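Local coordinates for protein aldehyde dehydrogenase (Trypanosoma brucei, PDB 5MYP) that probably oxidises aldehydes with NAD+ as the cofactor, as members of the aldehyde dehydrogenase family do, at residues A[277-282]-A[349-354]; A[246-251]-A[284-289]; A[165-170]-A[174-179]; A[18-23]-A[147-152]. One frame throughout, in Å; residues are numbered along the deposited sequence.

Contact 1 (A[277-282]-A[349-354]); sequences DALAEA and PTILTN. Unlike the reference sequence in segment 349-354: Asn354 (reference Asp).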
loop_
_atom_site.group_PDB
_atom_site.type_symbol
_atom_site.label_atom_id
_atom_site.label_comp_id
_atom_site.label_asym_id
_atom_site.label_seq_id
_atom_site.Cartn_x
_atom_site.Cartn_y
_atom_site.Cartn_z
ATOM N N ASP A 277 10.011 33.588 25.040
ATOM C CA ASP A 277 10.495 34.934 24.710
ATOM C C ASP A 277 11.039 35.013 23.282
ATOM O O ASP A 277 10.746 35.967 22.563
ATOM C CB ASP A 277 11.579 35.390 25.698
ATOM C CG ASP A 277 11.028 35.699 27.089
ATOM O OD1 ASP A 277 9.803 35.581 27.324
ATOM O OD2 ASP A 277 11.838 36.073 27.963
ATOM N N ALA A 278 11.821 34.011 22.879
ATOM C CA ALA A 278 12.369 33.950 21.519
ATOM C C ALA A 278 11.273 33.817 20.459
ATOM O O ALA A 278 11.338 34.467 19.414
ATOM C CB ALA A 278 13.373 32.813 21.393
ATOM N N LEU A 279 10.271 32.981 20.729
ATOM C CA LEU A 279 9.097 32.855 19.845
ATOM C C LEU A 279 8.343 34.180 19.699
ATOM O O LEU A 279 7.910 34.530 18.599
ATOM C CB LEU A 279 8.145 31.753 20.340
ATOM C CG LEU A 279 8.616 30.303 20.152
ATOM C CD1 LEU A 279 7.776 29.336 20.973
ATOM C CD2 LEU A 279 8.587 29.907 18.684
ATOM N N ALA A 280 8.198 34.908 20.806
ATOM C CA ALA A 280 7.568 36.234 20.794
ATOM C C ALA A 280 8.333 37.211 19.904
ATOM O O ALA A 280 7.725 37.925 19.110
ATOM C CB ALA A 280 7.448 36.797 22.207
ATOM N N GLU A 281 9.659 37.226 20.029
ATOM C CA GLU A 281 10.502 38.087 19.190
ATOM C C GLU A 281 10.417 37.717 17.713
ATOM O O GLU A 281 10.300 38.603 16.866
ATOM C CB GLU A 281 11.968 38.071 19.657
ATOM C CG GLU A 281 12.212 38.738 21.007
ATOM C CD GLU A 281 11.699 40.169 21.071
ATOM O OE1 GLU A 281 12.010 40.958 20.149
ATOM O OE2 GLU A 281 10.973 40.505 22.035
ATOM N N ALA A 282 10.464 36.416 17.415
ATOM C CA ALA A 282 10.310 35.927 16.040
ATOM C C ALA A 282 8.969 36.347 15.429
ATOM O O ALA A 282 8.919 36.775 14.272
ATOM C CB ALA A 282 10.461 34.413 15.993
ATOM N N PRO A 349 -0.596 34.409 15.638
ATOM C CA PRO A 349 0.018 33.284 16.341
ATOM C C PRO A 349 -0.006 33.494 17.851
ATOM O O PRO A 349 0.350 34.573 18.333
ATOM C CB PRO A 349 1.455 33.254 15.803
ATOM C CG PRO A 349 1.389 33.957 14.500
ATOM C CD PRO A 349 0.317 34.993 14.643
ATOM N N THR A 350 -0.465 32.474 18.568
ATOM C CA THR A 350 -0.743 32.571 19.990
ATOM C C THR A 350 -0.080 31.408 20.714
ATOM O O THR A 350 -0.324 30.248 20.376
ATOM C CB THR A 350 -2.259 32.565 20.232
ATOM O OG1 THR A 350 -2.842 33.709 19.589
ATOM C CG2 THR A 350 -2.595 32.583 21.723
ATOM N N ILE A 351 0.765 31.733 21.692
ATOM C CA ILE A 351 1.493 30.741 22.483
ATOM C C ILE A 351 0.759 30.533 23.803
ATOM O O ILE A 351 0.551 31.493 24.559
ATOM C CB ILE A 351 2.943 31.188 22.775
ATOM C CG1 ILE A 351 3.672 31.563 21.471
ATOM C CG2 ILE A 351 3.700 30.097 23.532
ATOM C CD1 ILE A 351 5.049 32.148 21.680
ATOM N N LEU A 352 0.363 29.288 24.071
ATOM C CA LEU A 352 -0.307 28.928 25.318
ATOM C C LEU A 352 0.664 28.197 26.233
ATOM O O LEU A 352 1.387 27.305 25.783
ATOM C CB LEU A 352 -1.516 28.026 25.058
ATOM C CG LEU A 352 -2.672 28.531 24.204
ATOM C CD1 LEU A 352 -3.763 27.473 24.177
ATOM C CD2 LEU A 352 -3.219 29.855 24.719
ATOM N N THR A 353 0.665 28.569 27.513
ATOM C CA THR A 353 1.416 27.861 28.551
ATOM C C THR A 353 0.443 27.371 29.626
ATOM O O THR A 353 -0.752 27.681 29.574
ATOM C CB THR A 353 2.477 28.772 29.193
ATOM O OG1 THR A 353 1.842 29.930 29.744
ATOM C CG2 THR A 353 3.512 29.202 28.163
ATOM N N ASN A 354 0.956 26.597 30.583
ATOM C CA ASN A 354 0.152 26.057 31.689
ATOM C C ASN A 354 -1.079 25.325 31.156
ATOM O O ASN A 354 -2.210 25.588 31.565
ATOM C CB ASN A 354 -0.250 27.173 32.668
ATOM C CG ASN A 354 0.944 27.943 33.208
ATOM O OD1 ASN A 354 2.086 27.500 33.107
ATOM N ND2 ASN A 354 0.679 29.102 33.791
#
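The methyl tip of Ile351 runs into the root of Leu279. Its CD1 lies 3.4 Å from Leu279 CB, tighter than a usual van der Waals contact between carbons, and 4.0 Å from Leu279 CD1. The two side chains cross obliquely. Ile351 holds CG1 opposite its carbonyl carbon (chi1 -53°) and continues extended through chi2 (174°), which carries CD1 straight out from the strand to the helix. The same methyl comes within 4.3 Å of the backbone N of Ala280. This is helix 272-287 lying on the strand 346-353 of the mixed sheet in the catalytic domain, an alpha/beta arrangement known throughout the aldehyde dehydrogenase family. Around the pair, Val373 and Val336 pack on Ile351, and Leu371 packs on Leu279, so that residues of strands 370-376 and 333-336 line the joint. The backbone of Ile351 is hydrogen-bonded to Ala335 and Val336, which fixes the strand from which the isoleucine projects. Farther out, Arg283 NH2 is hydrogen-bonded to Pro349 O, a polar link between the same helix and the start of 349-354.

Contact 2 (A[246-251]-A[284-289]); sequences RIMWGK and KAMLGD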
loop_
_atom_site.group_PDB
_atom_site.type_symbol
_atom_site.label_atom_id
_atom_site.label_comp_id
_atom_site.label_asym_id
_atom_site.label_seq_id
_atom_site.Cartn_x
_atom_site.Cartn_y
_atom_site.Cartn_z
ATOM N N ARG A 246 12.486 29.246 13.156
ATOM C CA ARG A 246 12.045 28.099 12.358
ATOM C C ARG A 246 10.664 27.597 12.795
ATOM O O ARG A 246 9.797 27.369 11.949
ATOM C CB ARG A 246 13.091 26.983 12.388
ATOM C CG ARG A 246 14.335 27.368 11.602
ATOM C CD ARG A 246 15.490 26.397 11.756
ATOM N NE ARG A 246 16.652 26.872 10.999
ATOM C CZ ARG A 246 17.790 26.200 10.816
ATOM N NH1 ARG A 246 17.965 24.984 11.327
ATOM N NH2 ARG A 246 18.773 26.758 10.109
ATOM N N ILE A 247 10.462 27.464 14.107
ATOM C CA ILE A 247 9.164 27.037 14.655
ATOM C C ILE A 247 8.071 28.047 14.293
ATOM O O ILE A 247 7.007 27.662 13.805
ATOM C CB ILE A 247 9.214 26.836 16.194
ATOM C CG1 ILE A 247 10.114 25.648 16.545
ATOM C CG2 ILE A 247 7.812 26.606 16.770
ATOM C CD1 ILE A 247 10.530 25.572 18.001
ATOM N N MET A 248 8.345 29.333 14.522
ATOM C CA MET A 248 7.363 30.390 14.282
ATOM C C MET A 248 7.022 30.525 12.797
ATOM O O MET A 248 5.860 30.735 12.453
ATOM C CB MET A 248 7.855 31.727 14.860
ATOM C CG MET A 248 6.871 32.887 14.786
ATOM S SD MET A 248 5.208 32.563 15.424
ATOM C CE MET A 248 5.574 32.096 17.111
ATOM N N TRP A 249 8.023 30.391 11.926
ATOM C CA TRP A 249 7.778 30.386 10.476
ATOM C C TRP A 249 6.809 29.265 10.080
ATOM O O TRP A 249 5.838 29.506 9.366
ATOM C CB TRP A 249 9.085 30.251 9.675
ATOM C CG TRP A 249 8.829 29.923 8.231
ATOM C CD1 TRP A 249 8.392 30.777 7.263
ATOM C CD2 TRP A 249 8.946 28.640 7.612
ATOM N NE1 TRP A 249 8.244 30.109 6.071
ATOM C CE2 TRP A 249 8.576 28.794 6.257
ATOM C CE3 TRP A 249 9.327 27.373 8.068
ATOM C CZ2 TRP A 249 8.586 27.729 5.353
ATOM C CZ3 TRP A 249 9.333 26.313 7.168
ATOM C CH2 TRP A 249 8.968 26.500 5.825
ATOM N N GLY A 250 7.083 28.049 10.553
ATOM C CA GLY A 250 6.223 26.887 10.287
ATOM C C GLY A 250 4.784 27.060 10.747
ATOM O O GLY A 250 3.868 26.488 10.152
ATOM N N LYS A 251 4.591 27.841 11.806
ATOM C CA LYS A 251 3.263 28.157 12.332
ATOM C C LYS A 251 2.584 29.304 11.582
ATOM O O LYS A 251 1.371 29.274 11.380
ATOM C CB LYS A 251 3.373 28.502 13.824
ATOM C CG LYS A 251 2.066 28.453 14.598
ATOM C CD LYS A 251 1.445 27.068 14.544
ATOM C CE LYS A 251 0.566 26.785 15.746
ATOM N NZ LYS A 251 -0.041 25.429 15.659
ATOM N N LYS A 284 6.999 38.974 16.255
ATOM C CA LYS A 284 7.044 40.424 15.995
ATOM C C LYS A 284 7.813 40.738 14.719
ATOM O O LYS A 284 7.352 41.529 13.896
ATOM C CB LYS A 284 7.699 41.181 17.161
ATOM C CG LYS A 284 6.873 41.225 18.435
ATOM C CD LYS A 284 7.645 41.864 19.588
ATOM C CE LYS A 284 7.220 41.308 20.939
ATOM N NZ LYS A 284 5.758 41.445 21.192
ATOM N N ALA A 285 8.980 40.114 14.572
ATOM C CA ALA A 285 9.824 40.286 13.387
ATOM C C ALA A 285 9.110 39.896 12.088
ATOM O O ALA A 285 9.145 40.651 11.113
ATOM C CB ALA A 285 11.108 39.484 13.537
ATOM N N MET A 286 8.439 38.745 12.087
ATOM C CA MET A 286 7.801 38.221 10.871
ATOM C C MET A 286 6.496 38.926 10.485
ATOM O O MET A 286 6.229 39.112 9.299
ATOM C CB MET A 286 7.568 36.712 10.996
ATOM C CG MET A 286 8.861 35.922 11.002
ATOM S SD MET A 286 8.622 34.141 11.174
ATOM C CE MET A 286 10.280 33.634 11.616
ATOM N N LEU A 287 5.684 39.309 11.468
ATOM C CA LEU A 287 4.392 39.949 11.192
ATOM C C LEU A 287 4.475 41.469 11.112
ATOM O O LEU A 287 3.656 42.092 10.430
ATOM C CB LEU A 287 3.358 39.545 12.243
ATOM C CG LEU A 287 3.071 38.044 12.318
ATOM C CD1 LEU A 287 2.084 37.741 13.429
ATOM C CD2 LEU A 287 2.565 37.496 10.987
ATOM N N GLY A 288 5.448 42.057 11.808
ATOM C CA GLY A 288 5.622 43.509 11.841
ATOM C C GLY A 288 4.795 44.168 12.929
ATOM O O GLY A 288 3.724 43.682 13.292
ATOM N N ASP A 289 5.293 45.301 13.420
ATOM C CA ASP A 289 4.697 46.027 14.543
ATOM C C ASP A 289 3.318 46.595 14.195
ATOM O O ASP A 289 2.374 46.457 14.981
ATOM C CB ASP A 289 5.646 47.152 14.993
ATOM C CG ASP A 289 5.204 47.836 16.286
ATOM O OD1 ASP A 289 4.805 47.145 17.250
ATOM O OD2 ASP A 289 5.282 49.081 16.345
#
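Trp249 meets Met286 through its CB rather than its indole, which swings away and has Arg246 O at its edge, in the ring plane. The indole also serves the dimer: Arg473 of the second subunit makes a cation-pi contact with it, and Phe474 of that subunit meets it edge-to-face. Setting CG opposite the backbone N (chi1 167°) is what turns the ring away from Met286 and leaves CB as the part of the side chain that touches the methionine. Met286 arrives from helix 272-287 as an extended chain (chi2 179°), with its thioether end laid against the backbone of the facing helix. Its SD lies 3.9 Å from Trp249 N, and its CE is 4.1 Å from Trp249 CB. Met248, one residue earlier, offers its CG to the Met286 sulfur, at 4.2 Å, before its own end bends away. Between 246-251 and 284-289 the side chains meet by apolar packing: the thioether lies against the backbone and CB of Trp249 and against CG of Met248. Just beyond Met286 and Leu287, Gly288 takes a positive phi as the chain leaves the helix. The pair joins helices 240-252 and 272-287 of the catalytic domain: Met248 also packs on Leu279 of the latter helix and on Pro349 of strand 346-353, while Met286 reaches Phe474 of the second subunit.

Contact 3 (A[165-170]-A[174-179]); sequences KLLPKY and DVVGIV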
loop_
_atom_site.group_PDB
_atom_site.type_symbol
_atom_site.label_atom_id
_atom_site.label_comp_id
_atom_site.label_asym_id
_atom_site.label_seq_id
_atom_site.Cartn_x
_atom_site.Cartn_y
_atom_site.Cartn_z
ATOM N N LYS A 165 -10.796 26.062 -15.600
ATOM C CA LYS A 165 -10.717 26.824 -16.853
ATOM C C LYS A 165 -9.437 26.501 -17.645
ATOM O O LYS A 165 -9.496 26.254 -18.852
ATOM C CB LYS A 165 -10.794 28.333 -16.569
ATOM C CG LYS A 165 -10.770 29.209 -17.822
ATOM C CD LYS A 165 -10.709 30.697 -17.511
ATOM C CE LYS A 165 -10.145 31.469 -18.699
ATOM N NZ LYS A 165 -10.369 32.941 -18.615
ATOM N N LEU A 166 -8.293 26.495 -16.962
ATOM C CA LEU A 166 -6.987 26.395 -17.634
ATOM C C LEU A 166 -6.589 24.984 -18.050
ATOM O O LEU A 166 -6.015 24.810 -19.116
ATOM C CB LEU A 166 -5.877 26.986 -16.760
ATOM C CG LEU A 166 -5.889 28.500 -16.555
ATOM C CD1 LEU A 166 -4.838 28.878 -15.527
ATOM C CD2 LEU A 166 -5.644 29.244 -17.858
ATOM N N LEU A 167 -6.887 23.987 -17.216
ATOM C CA LEU A 167 -6.349 22.631 -17.411
ATOM C C LEU A 167 -6.641 22.012 -18.796
ATOM O O LEU A 167 -5.715 21.485 -19.423
ATOM C CB LEU A 167 -6.793 21.690 -16.272
ATOM C CG LEU A 167 -6.158 20.297 -16.191
ATOM C CD1 LEU A 167 -4.657 20.398 -15.991
ATOM C CD2 LEU A 167 -6.815 19.506 -15.068
ATOM N N PRO A 168 -7.901 22.109 -19.293
ATOM C CA PRO A 168 -8.210 21.597 -20.641
ATOM C C PRO A 168 -7.377 22.198 -21.783
ATOM O O PRO A 168 -7.181 21.543 -22.801
ATOM C CB PRO A 168 -9.692 21.944 -20.829
ATOM C CG PRO A 168 -10.223 22.071 -19.454
ATOM C CD PRO A 168 -9.103 22.664 -18.649
ATOM N N LYS A 169 -6.897 23.425 -21.612
ATOM C CA LYS A 169 -6.025 24.061 -22.608
ATOM C C LYS A 169 -4.614 23.461 -22.664
ATOM O O LYS A 169 -3.918 23.638 -23.660
ATOM C CB LYS A 169 -6.014 25.581 -22.393
ATOM C CG LYS A 169 -7.414 26.161 -22.611
ATOM C CD LYS A 169 -7.454 27.677 -22.696
ATOM C CE LYS A 169 -7.210 28.330 -21.352
ATOM N NZ LYS A 169 -7.492 29.795 -21.429
ATOM N N TYR A 170 -4.210 22.741 -21.613
ATOM C CA TYR A 170 -2.899 22.085 -21.555
ATOM C C TYR A 170 -2.930 20.551 -21.624
ATOM O O TYR A 170 -2.017 19.951 -22.195
ATOM C CB TYR A 170 -2.139 22.555 -20.312
ATOM C CG TYR A 170 -1.893 24.044 -20.327
ATOM C CD1 TYR A 170 -2.848 24.922 -19.832
ATOM C CD2 TYR A 170 -0.719 24.582 -20.856
ATOM C CE1 TYR A 170 -2.645 26.294 -19.846
ATOM C CE2 TYR A 170 -0.503 25.955 -20.873
ATOM C CZ TYR A 170 -1.469 26.808 -20.368
ATOM O OH TYR A 170 -1.268 28.171 -20.366
ATOM N N ASP A 174 -9.886 13.727 -21.773
ATOM C CA ASP A 174 -9.758 12.260 -21.815
ATOM C C ASP A 174 -8.623 11.736 -20.926
ATOM O O ASP A 174 -8.712 10.646 -20.394
ATOM C CB ASP A 174 -9.566 11.761 -23.248
ATOM C CG ASP A 174 -10.874 11.761 -24.049
ATOM O OD1 ASP A 174 -11.803 12.577 -23.823
ATOM O OD2 ASP A 174 -10.974 10.901 -24.935
ATOM N N VAL A 175 -7.549 12.497 -20.789
ATOM C CA VAL A 175 -6.401 12.103 -19.960
ATOM C C VAL A 175 -6.554 12.592 -18.512
ATOM O O VAL A 175 -6.213 11.865 -17.584
ATOM C CB VAL A 175 -5.069 12.561 -20.608
ATOM C CG1 VAL A 175 -3.884 12.282 -19.698
ATOM C CG2 VAL A 175 -4.889 11.853 -21.949
ATOM N N VAL A 176 -7.052 13.813 -18.322
ATOM C CA VAL A 176 -7.363 14.348 -16.980
ATOM C C VAL A 176 -8.790 14.911 -16.927
ATOM O O VAL A 176 -9.045 16.023 -17.393
ATOM C CB VAL A 176 -6.359 15.433 -16.524
ATOM C CG1 VAL A 176 -6.692 15.919 -15.114
ATOM C CG2 VAL A 176 -4.936 14.901 -16.580
ATOM N N GLY A 177 -9.707 14.133 -16.356
ATOM C CA GLY A 177 -11.074 14.588 -16.126
ATOM C C GLY A 177 -11.163 15.412 -14.856
ATOM O O GLY A 177 -10.325 15.276 -13.959
ATOM N N ILE A 178 -12.171 16.277 -14.777
ATOM C CA ILE A 178 -12.364 17.130 -13.602
ATOM C C ILE A 178 -13.796 16.981 -13.088
ATOM O O ILE A 178 -14.749 17.064 -13.866
ATOM C CB ILE A 178 -12.071 18.618 -13.901
ATOM C CG1 ILE A 178 -10.666 18.786 -14.519
ATOM C CG2 ILE A 178 -12.202 19.451 -12.625
ATOM C CD1 ILE A 178 -10.355 20.189 -15.004
ATOM N N VAL A 179 -13.932 16.740 -11.784
ATOM C CA VAL A 179 -15.233 16.738 -11.113
ATOM C C VAL A 179 -15.197 17.836 -10.055
ATOM O O VAL A 179 -14.356 17.806 -9.164
ATOM C CB VAL A 179 -15.557 15.369 -10.474
ATOM C CG1 VAL A 179 -16.844 15.439 -9.653
ATOM C CG2 VAL A 179 -15.677 14.296 -11.543
#
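Three residues beyond Leu167, which meets Val176 and Ile178, the hydroxyl of Tyr170 is gripped twice: its OH is hydrogen-bonded to Glu52 OE1 and to Asn53 ND2. These bonds tie Tyr170 to Glu52, at the end of helix 36-52, and to the residue after it. The Tyr170 ring has Leu166 O at its edge, in the ring plane, and Tyr170 N is bonded to Leu167 O at 2.9 Å. Leu167 points toward strand 176-178. Strand 147-151, helix 157-170 and strand 176-178 form a beta-alpha-beta crossover of the Rossmann-type cofactor domain, and the contact packs its helix on its second strand. One methyl of Leu167 does the work: CD2 sits 3.6 Å from Val176 CG1 and equally 3.6 Å from Ile178 CD1, touching two side chains that stand on the same face of the strand with Gly177 between them. With CG opposite the backbone N (chi1 -171°) and chi2 at 61°, the leucine directs CD2 onto the pair. It meets Val176 at about a right angle and Ile178 at a slant, and Leu167 CB adds a looser contact with Ile178 CD1, at 4.1 Å. The first strand joins in through Ile150, which packs on both Leu167 and Ile178. Leu46 and Leu49 of helix 36-52 cover Leu167 as well, while Leu138 and Leu142 of helix 132-143 pack on Val176.

Contact 4 (A[18-23]-A[147-152]); sequences PVIVSK and TAVIKP. Unlike the reference sequence in segment 18-23: Val19 (reference Thr).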
loop_
_atom_site.group_PDB
_atom_site.type_symbol
_atom_site.label_atom_id
_atom_site.label_comp_id
_atom_site.label_asym_id
_atom_site.label_seq_id
_atom_site.Cartn_x
_atom_site.Cartn_y
_atom_site.Cartn_z
ATOM N N PRO A 18 -20.257 9.723 -14.336
ATOM C CA PRO A 18 -19.932 8.464 -15.034
ATOM C C PRO A 18 -19.313 8.645 -16.427
ATOM O O PRO A 18 -18.441 7.861 -16.807
ATOM C CB PRO A 18 -21.290 7.762 -15.164
ATOM C CG PRO A 18 -22.129 8.336 -14.081
ATOM C CD PRO A 18 -21.628 9.713 -13.788
ATOM N N VAL A 19 -19.756 9.668 -17.160
ATOM C CA VAL A 19 -19.255 9.937 -18.518
ATOM C C VAL A 19 -17.790 10.372 -18.470
ATOM O O VAL A 19 -16.973 9.885 -19.250
ATOM C CB VAL A 19 -20.102 11.014 -19.249
ATOM C CG1 VAL A 19 -19.539 11.303 -20.641
ATOM C CG2 VAL A 19 -21.560 10.576 -19.342
ATOM N N ILE A 20 -17.478 11.283 -17.549
ATOM C CA ILE A 20 -16.117 11.780 -17.336
ATOM C C ILE A 20 -15.161 10.625 -17.005
ATOM O O ILE A 20 -14.106 10.498 -17.636
ATOM C CB ILE A 20 -16.083 12.873 -16.234
ATOM C CG1 ILE A 20 -16.737 14.160 -16.753
ATOM C CG2 ILE A 20 -14.659 13.180 -15.771
ATOM C CD1 ILE A 20 -17.136 15.145 -15.674
ATOM N N VAL A 21 -15.541 9.784 -16.042
ATOM C CA VAL A 21 -14.700 8.641 -15.650
ATOM C C VAL A 21 -14.562 7.637 -16.802
ATOM O O VAL A 21 -13.463 7.158 -17.063
ATOM C CB VAL A 21 -15.210 7.936 -14.366
ATOM C CG1 VAL A 21 -14.337 6.723 -14.024
ATOM C CG2 VAL A 21 -15.232 8.911 -13.191
ATOM N N SER A 22 -15.671 7.344 -17.483
ATOM C CA SER A 22 -15.690 6.414 -18.615
ATOM C C SER A 22 -14.773 6.848 -19.763
ATOM O O SER A 22 -14.100 6.015 -20.366
ATOM C CB SER A 22 -17.119 6.249 -19.141
ATOM O OG SER A 22 -17.141 5.408 -20.275
ATOM N N LYS A 23 -14.761 8.148 -20.056
ATOM C CA LYS A 23 -13.879 8.706 -21.089
ATOM C C LYS A 23 -12.402 8.534 -20.718
ATOM O O LYS A 23 -11.589 8.179 -21.569
ATOM C CB LYS A 23 -14.193 10.187 -21.350
ATOM C CG LYS A 23 -15.396 10.424 -22.238
ATOM C CD LYS A 23 -15.664 11.915 -22.419
ATOM C CE LYS A 23 -16.965 12.146 -23.176
ATOM N NZ LYS A 23 -17.460 13.542 -23.037
ATOM N N THR A 147 -4.251 7.505 -16.710
ATOM C CA THR A 147 -5.103 8.677 -16.851
ATOM C C THR A 147 -5.661 8.972 -15.464
ATOM O O THR A 147 -5.455 8.194 -14.525
ATOM C CB THR A 147 -6.221 8.473 -17.889
ATOM O OG1 THR A 147 -7.066 7.389 -17.492
ATOM C CG2 THR A 147 -5.621 8.172 -19.252
ATOM N N ALA A 148 -6.342 10.101 -15.318
ATOM C CA ALA A 148 -6.750 10.554 -13.995
ATOM C C ALA A 148 -8.026 11.368 -13.997
ATOM O O ALA A 148 -8.397 11.954 -15.010
ATOM C CB ALA A 148 -5.631 11.352 -13.343
ATOM N N VAL A 149 -8.695 11.366 -12.847
ATOM C CA VAL A 149 -9.773 12.302 -12.551
ATOM C C VAL A 149 -9.364 13.078 -11.307
ATOM O O VAL A 149 -8.910 12.487 -10.329
ATOM C CB VAL A 149 -11.116 11.582 -12.328
ATOM C CG1 VAL A 149 -12.199 12.577 -11.910
ATOM C CG2 VAL A 149 -11.522 10.834 -13.594
ATOM N N ILE A 150 -9.511 14.399 -11.350
ATOM C CA ILE A 150 -9.206 15.246 -10.193
ATOM C C ILE A 150 -10.480 15.856 -9.622
ATOM O O ILE A 150 -11.416 16.165 -10.364
ATOM C CB ILE A 150 -8.156 16.342 -10.500
ATOM C CG1 ILE A 150 -8.635 17.330 -11.574
ATOM C CG2 ILE A 150 -6.844 15.705 -10.926
ATOM C CD1 ILE A 150 -7.755 18.551 -11.689
ATOM N N LYS A 151 -10.499 16.017 -8.302
ATOM C CA LYS A 151 -11.644 16.568 -7.592
ATOM C C LYS A 151 -11.157 17.723 -6.705
ATOM O O LYS A 151 -10.728 17.502 -5.570
ATOM C CB LYS A 151 -12.357 15.460 -6.802
ATOM C CG LYS A 151 -13.780 15.806 -6.379
ATOM C CD LYS A 151 -13.817 16.439 -4.993
ATOM C CE LYS A 151 -14.754 17.618 -4.926
ATOM N NZ LYS A 151 -14.489 18.433 -3.705
ATOM N N PRO A 152 -11.177 18.962 -7.240
ATOM C CA PRO A 152 -10.736 20.115 -6.452
ATOM C C PRO A 152 -11.614 20.382 -5.234
ATOM O O PRO A 152 -12.832 20.151 -5.282
ATOM C CB PRO A 152 -10.854 21.285 -7.440
ATOM C CG PRO A 152 -10.778 20.656 -8.783
ATOM C CD PRO A 152 -11.497 19.352 -8.626
#
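Val21 and Val149 meet methyl to methyl where helix 16-29 lies on strand 147-151 of the parallel core of the Rossmann-type cofactor domain. Both valines adopt the same rotamer: CG1 stands opposite the backbone N (chi1 178° and 175°), while CG2 points opposite the carbonyl carbon. In each it is CG2 that does the touching, the two atoms being 4.2 Å apart, and the side chains stand at about a right angle to one another. Ile20 comes at the same methyl from the preceding position of the helix. It touches through its CG2 branch, 4.5 Å from Val149 CG2. One strand methyl thus serves two successive helix residues in two loose contacts. Phe194 packs on Val21, Thr12 on Ile20, and Leu122 of strand 110-124 on Val149. A polar tie lies nearby: Thr147 OG1 is hydrogen-bonded to Cys24 O, joining the start of the strand to the same helix. At the far end of the strand, Lys151 has its chi2 off the staggered positions and brings its ammonium to backbone carbonyls that follow in the chain. Lys151 NZ is bonded to Gly181 O and to Pro152 O, 2.9 Å away in the second case, where it sits about 40° above the plane of the Pro152 carbonyl.

Overall arrangement
The four contacts fall into two pairs. Contacts 1 and 2 share helix 272-287, have centres about 10 Å apart and touch: Pro349 packs against Leu287, and Leu279 against Ile247. Contacts 3 and 4 have centres about 9 Å apart and meet through neighbouring strands, with Gly177 O and Val175 O probably hydrogen-bonded to Ile150 N and Ala148 N. Centres of contacts in different pairs are about 38 to 46 Å apart, consistent with the catalytic and cofactor domains of the family. None lies at the predicted active-site residues Glu223 and Cys259. Among the four, contact 2 is the one touched by the second subunit.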